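Local coordinates for Cyp101j2 (Sphingobium yanoikuyae, PDB 5KYO), which is a haem-containing cytochrome P450 monooxygenase associated with the hydroxylation of 1,8-cineole, at residues 71-75 with 329-334. Numbering follows the deposited sequence.
Sequences PHPLM and FEGVLL
The ring of Phe-329 receives the CD2 methyl of Leu-74 at its edge, near the ring plane, with CD2 of Leu-74 4.5 Å from CD2 of Phe-329; Phe-102 packs against the same ring edge-to-face. The other flat group, the carboxylate of Glu-330, makes a van der Waals contact with the Pro-73 ring, OE1 lying 3.7 Å from CB of Pro-73, and the two side chains cross at about a right angle. Leu-74 is the apolar centre of the contact. A chi1 of -169° turns its CG away from its own backbone N and carries CD2 toward the hairpin, where this one methyl also touches CG2 of Val-332 at 3.9 Å, CB of Glu-330 and CD2 of Leu-334. A branched aliphatic side chain suits this buried place, where Trp-84 and Leu-91 add further cover. Residues 329-334 form the turn and returning strand of a two-stranded hairpin (327-329 with 332-334), which packs against an edge strand, 74-77, of the five-stranded mixed sheet in this P450 fold. Its type I' turn needs positive phi at both central places; Gly-331 meets this easily, Glu-330 at more cost. No direct hydrogen bond joins the segments; instead a water donates to OE1 of Glu-330 (2.8 Å) and weakly accepts from the backbone N of Leu-74 (3.3 Å). The bend of Glu-330 at chi2 (-66°) brings its carboxylate to this water, beside Pro-73.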
loop_
_atom_site.group_PDB
_atom_site.type_symbol
_atom_site.label_atom_id
_atom_site.label_comp_id
_atom_site.label_asym_id
_atom_site.label_seq_id
_atom_site.Cartn_x
_atom_site.Cartn_y
_atom_site.Cartn_z
ATOM N N PRO A 71 10.995 -20.373 -14.886
ATOM C CA PRO A 71 10.821 -21.822 -15.083
ATOM C C PRO A 71 9.832 -22.478 -14.117
ATOM O O PRO A 71 9.304 -23.547 -14.428
ATOM C CB PRO A 71 12.228 -22.382 -14.846
ATOM C CG PRO A 71 13.139 -21.244 -15.092
ATOM C CD PRO A 71 12.407 -20.018 -14.666
ATOM N N HIS A 72 9.603 -21.859 -12.961
ATOM C CA HIS A 72 8.649 -22.374 -11.983
ATOM C C HIS A 72 7.813 -21.249 -11.376
ATOM O O HIS A 72 8.262 -20.108 -11.319
ATOM C CB HIS A 72 9.373 -23.130 -10.868
ATOM C CG HIS A 72 10.210 -24.268 -11.354
ATOM N ND1 HIS A 72 9.739 -25.561 -11.425
ATOM C CD2 HIS A 72 11.490 -24.309 -11.797
ATOM C CE1 HIS A 72 10.692 -26.350 -11.889
ATOM N NE2 HIS A 72 11.765 -25.615 -12.123
ATOM N N PRO A 73 6.590 -21.575 -10.927
ATOM C CA PRO A 73 5.740 -20.638 -10.183
ATOM C C PRO A 73 6.415 -20.123 -8.911
ATOM O O PRO A 73 6.117 -19.018 -8.455
ATOM C CB PRO A 73 4.513 -21.481 -9.835
ATOM C CG PRO A 73 4.457 -22.512 -10.894
ATOM C CD PRO A 73 5.885 -22.836 -11.215
ATOM N N LEU A 74 7.309 -20.922 -8.338
ATOM C CA LEU A 74 8.009 -20.514 -7.130
ATOM C C LEU A 74 9.498 -20.502 -7.394
ATOM O O LEU A 74 10.105 -21.554 -7.574
ATOM C CB LEU A 74 7.678 -21.448 -5.958
ATOM C CG LEU A 74 8.142 -21.000 -4.565
ATOM C CD1 LEU A 74 7.200 -19.954 -3.992
ATOM C CD2 LEU A 74 8.272 -22.168 -3.592
ATOM N N MET A 75 10.086 -19.314 -7.425
ATOM C CA MET A 75 11.527 -19.175 -7.631
ATOM C C MET A 75 12.204 -18.686 -6.354
ATOM O O MET A 75 11.533 -18.361 -5.370
ATOM C CB MET A 75 11.823 -18.208 -8.792
ATOM C CG MET A 75 11.271 -18.652 -10.141
ATOM S SD MET A 75 12.135 -20.109 -10.804
ATOM C CE MET A 75 13.641 -19.336 -11.366
ATOM N N PHE A 329 6.138 -27.803 -0.277
ATOM C CA PHE A 329 5.336 -26.834 -1.004
ATOM C C PHE A 329 5.954 -26.628 -2.380
ATOM O O PHE A 329 7.161 -26.425 -2.499
ATOM C CB PHE A 329 5.257 -25.516 -0.229
ATOM C CG PHE A 329 4.217 -24.553 -0.746
ATOM C CD1 PHE A 329 2.864 -24.813 -0.581
ATOM C CD2 PHE A 329 4.593 -23.374 -1.369
ATOM C CE1 PHE A 329 1.909 -23.923 -1.039
ATOM C CE2 PHE A 329 3.643 -22.484 -1.830
ATOM C CZ PHE A 329 2.300 -22.761 -1.665
ATOM N N GLU A 330 5.116 -26.710 -3.409
ATOM C CA GLU A 330 5.515 -26.443 -4.788
ATOM C C GLU A 330 6.718 -27.264 -5.252
ATOM O O GLU A 330 7.531 -26.791 -6.051
ATOM C CB GLU A 330 5.803 -24.952 -4.968
ATOM C CG GLU A 330 4.544 -24.086 -4.975
ATOM C CD GLU A 330 3.660 -24.366 -6.171
ATOM O OE1 GLU A 330 4.099 -24.110 -7.312
ATOM O OE2 GLU A 330 2.528 -24.851 -5.978
ATOM N N GLY A 331 6.819 -28.494 -4.751
ATOM C CA GLY A 331 7.841 -29.420 -5.207
ATOM C C GLY A 331 9.209 -29.165 -4.609
ATOM O O GLY A 331 10.204 -29.768 -5.018
ATOM N N VAL A 332 9.271 -28.258 -3.647
ATOM C CA VAL A 332 10.516 -28.030 -2.926
ATOM C C VAL A 332 10.287 -28.165 -1.430
ATOM O O VAL A 332 9.148 -28.265 -0.971
ATOM C CB VAL A 332 11.124 -26.639 -3.223
ATOM C CG1 VAL A 332 11.482 -26.518 -4.680
ATOM C CG2 VAL A 332 10.169 -25.515 -2.795
ATOM N N LEU A 333 11.382 -28.188 -0.679
ATOM C CA LEU A 333 11.307 -28.204 0.773
ATOM C C LEU A 333 11.549 -26.808 1.326
ATOM O O LEU A 333 12.648 -26.256 1.201
ATOM C CB LEU A 333 12.325 -29.183 1.368
ATOM C CG LEU A 333 12.270 -29.322 2.894
ATOM C CD1 LEU A 333 10.940 -29.915 3.346
ATOM C CD2 LEU A 333 13.442 -30.146 3.417
ATOM N N LEU A 334 10.513 -26.240 1.934
ATOM C CA LEU A 334 10.632 -24.961 2.613
ATOM C C LEU A 334 11.078 -25.152 4.054
ATOM O O LEU A 334 10.306 -25.620 4.891
ATOM C CB LEU A 334 9.301 -24.210 2.597
ATOM C CG LEU A 334 8.642 -23.989 1.245
ATOM C CD1 LEU A 334 7.418 -23.093 1.441
ATOM C CD2 LEU A 334 9.648 -23.381 0.293
HETATM O O HOH W 1 6.660 -24.136 -8.315
#